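Local coordinates for protein ornithine decarboxylase (Entamoeba histolytica, PDB 4AIB) that probably catalyses the pyridoxal 5'-phosphate-dependent decarboxylation of L-ornithine to putrescine, working as a homodimer whose active sites draw on both subunits, at residues V65-S79 / V86-Q100. Numbering follows the deposited sequence.
Sequences VKLLGELGCGFDCAS and VLDLGFNPEDITYSQ
Phe75 reaches from its strand into the apolar layer made by Val86, Phe91 and Ile96. Its CB rests near CG1 of Ile96 and both methyls of Val86. With CG turned anti to the carbonyl carbon (chi1 -64°), the ring turns one face to Val86, and CG1 of that valine makes a CH-pi contact over it, 3.6 Å from the ring centroid. CD1 lies beside Val86 CG2, CD2 beside Val86 CG1. Farther out, CE2 meets Phe91 CG, and CZ at the tip sits over one face of the Phe91 ring, 3.6 Å from Phe91 CD2; the planes of the Phe75 and Phe91 rings are inclined at 42°. Beyond, Phe91 pushes CE1 and CZ against helix 62-70 at Gly69, where the backbone carries no side chain, and the edge of its ring faces Lys66 O.

Strand 74-77, helix 80-88 and strand 96-98 form a beta-alpha-beta unit of the pyridoxal-binding TIM-type barrel, and the two strands run side by side in parallel. Phe75 N donates to Asp95 O (3.0 Å), Thr97 N to Phe75 O (2.8 Å) and Cys77 N to Thr97 O (3.1 Å). Cys77 SG touches both Ile96 CG2 and Val86 CG2 on the helix-facing side, whereas the Asp76 carboxylate emerges on the other, where Ser99 OG lies 2.9 Å from both Asp76 OD1 and Asp76 OD2.

Where helix 80-88 ends beside helix 62-70, Lys66 crosses Leu89 at a slant, CD touching Leu89 CD2, and its NZ bonds Leu89 O at 2.8 Å, in the residue preceding Gly90, the glycine of the Schellman motif that closes helix 80-88. Past the C-terminal ends of the two strands, Gln100 NE2 donates to Ala78 O (3.2 Å); both residues pack on Cys334 of the second subunit, the predicted proton donor, and Ala78 also lies near Lys57, the predicted cofactor-attachment lysine, unmodified here.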
loop_
_atom_site.group_PDB
_atom_site.type_symbol
_atom_site.label_atom_id
_atom_site.label_comp_id
_atom_site.label_asym_id
_atom_site.label_seq_id
_atom_site.Cartn_x
_atom_site.Cartn_y
_atom_site.Cartn_z
ATOM N N VAL A 65 -18.968 1.906 9.253
ATOM C CA VAL A 65 -19.821 2.408 8.172
ATOM C C VAL A 65 -21.301 2.304 8.565
ATOM O O VAL A 65 -22.090 3.208 8.277
ATOM C CB VAL A 65 -19.548 1.662 6.841
ATOM C CG1 VAL A 65 -20.414 2.206 5.716
ATOM C CG2 VAL A 65 -18.079 1.773 6.455
ATOM N N LYS A 66 -21.655 1.209 9.236
ATOM C CA LYS A 66 -23.010 0.987 9.742
ATOM C C LYS A 66 -23.370 1.988 10.841
ATOM O O LYS A 66 -24.443 2.592 10.808
ATOM C CB LYS A 66 -23.153 -0.449 10.268
ATOM C CG LYS A 66 -24.556 -0.855 10.702
ATOM C CD LYS A 66 -25.388 -1.357 9.531
ATOM C CE LYS A 66 -26.670 -2.020 10.008
ATOM N NZ LYS A 66 -27.438 -2.617 8.882
ATOM N N LEU A 67 -22.464 2.158 11.801
ATOM C CA LEU A 67 -22.690 3.030 12.955
ATOM C C LEU A 67 -22.833 4.500 12.560
ATOM O O LEU A 67 -23.705 5.200 13.079
ATOM C CB LEU A 67 -21.570 2.854 13.988
ATOM C CG LEU A 67 -21.622 3.635 15.306
ATOM C CD1 LEU A 67 -22.772 3.186 16.196
ATOM C CD2 LEU A 67 -20.298 3.483 16.034
ATOM N N LEU A 68 -21.980 4.954 11.643
ATOM C CA LEU A 68 -22.015 6.335 11.158
ATOM C C LEU A 68 -23.315 6.649 10.421
ATOM O O LEU A 68 -23.914 7.705 10.635
ATOM C CB LEU A 68 -20.811 6.626 10.256
ATOM C CG LEU A 68 -19.451 6.836 10.926
ATOM C CD1 LEU A 68 -18.336 6.611 9.920
ATOM C CD2 LEU A 68 -19.338 8.219 11.551
ATOM N N GLY A 69 -23.743 5.723 9.564
ATOM C CA GLY A 69 -24.981 5.868 8.801
ATOM C C GLY A 69 -26.226 5.871 9.666
ATOM O O GLY A 69 -27.188 6.589 9.376
ATOM N N GLU A 70 -26.203 5.062 10.725
ATOM C CA GLU A 70 -27.274 5.030 11.721
ATOM C C GLU A 70 -27.335 6.335 12.513
ATOM O O GLU A 70 -28.390 6.704 13.033
ATOM C CB GLU A 70 -27.091 3.847 12.676
ATOM C CG GLU A 70 -27.511 2.502 12.101
ATOM C CD GLU A 70 -27.199 1.332 13.022
ATOM O OE1 GLU A 70 -26.887 1.559 14.211
ATOM O OE2 GLU A 70 -27.268 0.178 12.552
ATOM N N LEU A 71 -26.200 7.027 12.595
ATOM C CA LEU A 71 -26.119 8.324 13.265
ATOM C C LEU A 71 -26.466 9.497 12.338
ATOM O O LEU A 71 -26.316 10.662 12.718
ATOM C CB LEU A 71 -24.736 8.519 13.900
ATOM C CG LEU A 71 -24.446 7.738 15.188
ATOM C CD1 LEU A 71 -22.948 7.624 15.426
ATOM C CD2 LEU A 71 -25.140 8.360 16.392
ATOM N N GLY A 72 -26.926 9.179 11.129
ATOM C CA GLY A 72 -27.437 10.185 10.197
ATOM C C GLY A 72 -26.470 10.664 9.129
ATOM O O GLY A 72 -26.811 11.544 8.333
ATOM N N CYS A 73 -25.268 10.093 9.108
ATOM C CA CYS A 73 -24.254 10.473 8.126
ATOM C C CYS A 73 -24.589 9.963 6.730
ATOM O O CYS A 73 -25.161 8.880 6.575
ATOM C CB CYS A 73 -22.872 9.961 8.540
ATOM S SG CYS A 73 -22.142 10.825 9.948
ATOM N N GLY A 74 -24.230 10.759 5.725
ATOM C CA GLY A 74 -24.318 10.342 4.328
ATOM C C GLY A 74 -23.130 9.472 3.965
ATOM O O GLY A 74 -22.337 9.099 4.835
ATOM N N PHE A 75 -22.994 9.150 2.683
ATOM C CA PHE A 75 -21.925 8.254 2.246
ATOM C C PHE A 75 -21.194 8.734 1.003
ATOM O O PHE A 75 -21.809 9.042 -0.018
ATOM C CB PHE A 75 -22.459 6.834 2.051
ATOM C CG PHE A 75 -22.944 6.199 3.319
ATOM C CD1 PHE A 75 -22.050 5.600 4.198
ATOM C CD2 PHE A 75 -24.298 6.212 3.644
ATOM C CE1 PHE A 75 -22.495 5.021 5.374
ATOM C CE2 PHE A 75 -24.749 5.630 4.818
ATOM C CZ PHE A 75 -23.846 5.034 5.683
ATOM N N ASP A 76 -19.869 8.785 1.113
ATOM C CA ASP A 76 -18.998 9.209 0.029
ATOM C C ASP A 76 -18.246 8.003 -0.528
ATOM O O ASP A 76 -17.323 7.483 0.105
ATOM C CB ASP A 76 -18.017 10.267 0.536
ATOM C CG ASP A 76 -17.310 10.986 -0.584
ATOM O OD1 ASP A 76 -18.002 11.628 -1.399
ATOM O OD2 ASP A 76 -16.066 10.902 -0.656
ATOM N N CYS A 77 -18.649 7.556 -1.713
ATOM C CA CYS A 77 -18.099 6.337 -2.295
ATOM C C CYS A 77 -17.270 6.613 -3.545
ATOM O O CYS A 77 -17.723 7.296 -4.466
ATOM C CB CYS A 77 -19.218 5.339 -2.591
ATOM S SG CYS A 77 -20.206 4.906 -1.140
ATOM N N ALA A 78 -16.054 6.073 -3.556
ATOM C CA ALA A 78 -15.108 6.281 -4.651
ATOM C C ALA A 78 -15.227 5.210 -5.732
ATOM O O ALA A 78 -15.054 5.496 -6.917
ATOM C CB ALA A 78 -13.685 6.339 -4.116
ATOM N N SER A 79 -15.518 3.978 -5.317
ATOM C CA SER A 79 -15.645 2.852 -6.239
ATOM C C SER A 79 -17.025 2.206 -6.148
ATOM O O SER A 79 -17.832 2.568 -5.288
ATOM C CB SER A 79 -14.556 1.812 -5.960
ATOM O OG SER A 79 -14.712 1.239 -4.672
ATOM N N VAL A 86 -22.279 -0.038 1.128
ATOM C CA VAL A 86 -23.262 0.822 1.786
ATOM C C VAL A 86 -24.687 0.313 1.548
ATOM O O VAL A 86 -25.483 0.225 2.486
ATOM C CB VAL A 86 -23.127 2.294 1.328
ATOM C CG1 VAL A 86 -24.218 3.153 1.946
ATOM C CG2 VAL A 86 -21.759 2.846 1.698
ATOM N N LEU A 87 -24.988 -0.032 0.297
ATOM C CA LEU A 87 -26.311 -0.529 -0.092
ATOM C C LEU A 87 -26.662 -1.868 0.557
ATOM O O LEU A 87 -27.829 -2.128 0.854
ATOM C CB LEU A 87 -26.420 -0.640 -1.617
ATOM C CG LEU A 87 -26.493 0.660 -2.425
ATOM C CD1 LEU A 87 -26.216 0.387 -3.893
ATOM C CD2 LEU A 87 -27.838 1.348 -2.253
ATOM N N ASP A 88 -25.649 -2.707 0.771
ATOM C CA ASP A 88 -25.835 -4.001 1.429
ATOM C C ASP A 88 -26.162 -3.860 2.912
ATOM O O ASP A 88 -26.788 -4.743 3.499
ATOM C CB ASP A 88 -24.600 -4.889 1.246
ATOM C CG ASP A 88 -24.478 -5.446 -0.164
ATOM O OD1 ASP A 88 -25.464 -5.381 -0.934
ATOM O OD2 ASP A 88 -23.385 -5.954 -0.503
ATOM N N LEU A 89 -25.744 -2.747 3.511
ATOM C CA LEU A 89 -26.034 -2.469 4.917
ATOM C C LEU A 89 -27.448 -1.913 5.128
ATOM O O LEU A 89 -27.870 -1.686 6.264
ATOM C CB LEU A 89 -24.982 -1.528 5.517
ATOM C CG LEU A 89 -23.553 -2.058 5.699
ATOM C CD1 LEU A 89 -22.599 -0.913 6.008
ATOM C CD2 LEU A 89 -23.471 -3.129 6.780
ATOM N N GLY A 90 -28.170 -1.699 4.030
ATOM C CA GLY A 90 -29.571 -1.285 4.085
ATOM C C GLY A 90 -29.815 0.201 3.915
ATOM O O GLY A 90 -30.960 0.655 3.980
ATOM N N PHE A 91 -28.743 0.958 3.695
ATOM C CA PHE A 91 -28.842 2.404 3.522
ATOM C C PHE A 91 -29.341 2.771 2.127
ATOM O O PHE A 91 -28.987 2.122 1.138
ATOM C CB PHE A 91 -27.501 3.085 3.815
ATOM C CG PHE A 91 -26.997 2.862 5.216
ATOM C CD1 PHE A 91 -27.647 3.434 6.307
ATOM C CD2 PHE A 91 -25.867 2.085 5.447
ATOM C CE1 PHE A 91 -27.184 3.228 7.599
ATOM C CE2 PHE A 91 -25.397 1.879 6.737
ATOM C CZ PHE A 91 -26.057 2.451 7.813
ATOM N N ASN A 92 -30.169 3.812 2.065
ATOM C CA ASN A 92 -30.790 4.267 0.822
ATOM C C ASN A 92 -29.789 4.930 -0.126
ATOM O O ASN A 92 -28.964 5.735 0.315
ATOM C CB ASN A 92 -31.941 5.229 1.135
ATOM C CG ASN A 92 -32.951 5.323 0.006
ATOM O OD1 ASN A 92 -33.630 4.348 -0.322
ATOM N ND2 ASN A 92 -33.063 6.505 -0.589
ATOM N N PRO A 93 -29.861 4.598 -1.433
ATOM C CA PRO A 93 -28.930 5.116 -2.445
ATOM C C PRO A 93 -28.914 6.639 -2.599
ATOM O O PRO A 93 -27.974 7.177 -3.186
ATOM C CB PRO A 93 -29.418 4.461 -3.746
ATOM C CG PRO A 93 -30.819 4.035 -3.470
ATOM C CD PRO A 93 -30.812 3.641 -2.026
ATOM N N GLU A 94 -29.938 7.319 -2.084
ATOM C CA GLU A 94 -30.011 8.784 -2.135
ATOM C C GLU A 94 -28.993 9.448 -1.208
ATOM O O GLU A 94 -28.523 10.555 -1.481
ATOM C CB GLU A 94 -31.425 9.275 -1.805
ATOM C CG GLU A 94 -32.453 9.042 -2.906
ATOM C CD GLU A 94 -32.237 9.922 -4.129
ATOM O OE1 GLU A 94 -31.895 11.114 -3.968
ATOM O OE2 GLU A 94 -32.420 9.420 -5.258
ATOM N N ASP A 95 -28.659 8.764 -0.116
ATOM C CA ASP A 95 -27.667 9.252 0.841
ATOM C C ASP A 95 -26.238 9.104 0.315
ATOM O O ASP A 95 -25.304 9.693 0.863
ATOM C CB ASP A 95 -27.810 8.521 2.182
ATOM C CG ASP A 95 -29.161 8.755 2.838
ATOM O OD1 ASP A 95 -29.649 9.906 2.826
ATOM O OD2 ASP A 95 -29.731 7.783 3.379
ATOM N N ILE A 96 -26.082 8.319 -0.750
ATOM C CA ILE A 96 -24.775 8.039 -1.344
ATOM C C ILE A 96 -24.422 9.062 -2.425
ATOM O O ILE A 96 -25.275 9.464 -3.218
ATOM C CB ILE A 96 -24.728 6.611 -1.940
ATOM C CG1 ILE A 96 -25.107 5.570 -0.880
ATOM C CG2 ILE A 96 -23.353 6.306 -2.525
ATOM C CD1 ILE A 96 -25.408 4.192 -1.436
ATOM N N THR A 97 -23.161 9.486 -2.440
ATOM C CA THR A 97 -22.634 10.309 -3.529
ATOM C C THR A 97 -21.405 9.647 -4.169
ATOM O O THR A 97 -20.377 9.454 -3.520
ATOM C CB THR A 97 -22.354 11.772 -3.096
ATOM O OG1 THR A 97 -21.629 12.452 -4.129
ATOM C CG2 THR A 97 -21.559 11.839 -1.791
ATOM N N TYR A 98 -21.532 9.288 -5.442
ATOM C CA TYR A 98 -20.459 8.615 -6.170
ATOM C C TYR A 98 -19.344 9.602 -6.517
ATOM O O TYR A 98 -19.286 10.134 -7.628
ATOM C CB TYR A 98 -21.017 7.920 -7.420
ATOM C CG TYR A 98 -20.075 6.945 -8.102
ATOM C CD1 TYR A 98 -18.902 6.509 -7.479
ATOM C CD2 TYR A 98 -20.378 6.429 -9.361
ATOM C CE1 TYR A 98 -18.051 5.612 -8.103
ATOM C CE2 TYR A 98 -19.534 5.527 -9.990
ATOM C CZ TYR A 98 -18.373 5.123 -9.358
ATOM O OH TYR A 98 -17.531 4.229 -9.976
ATOM N N SER A 99 -18.465 9.836 -5.544
ATOM C CA SER A 99 -17.373 10.798 -5.682
ATOM C C SER A 99 -16.167 10.197 -6.402
ATOM O O SER A 99 -15.172 9.818 -5.779
ATOM C CB SER A 99 -16.962 11.352 -4.314
ATOM O OG SER A 99 -16.458 10.328 -3.474
ATOM N N GLN A 100 -16.276 10.110 -7.722
ATOM C CA GLN A 100 -15.176 9.659 -8.559
ATOM C C GLN A 100 -15.138 10.506 -9.822
ATOM O O GLN A 100 -16.078 10.491 -10.621
ATOM C CB GLN A 100 -15.316 8.168 -8.888
ATOM C CG GLN A 100 -14.191 7.589 -9.739
ATOM C CD GLN A 100 -12.811 7.815 -9.147
ATOM O OE1 GLN A 100 -11.943 8.414 -9.784
ATOM N NE2 GLN A 100 -12.601 7.341 -7.923
#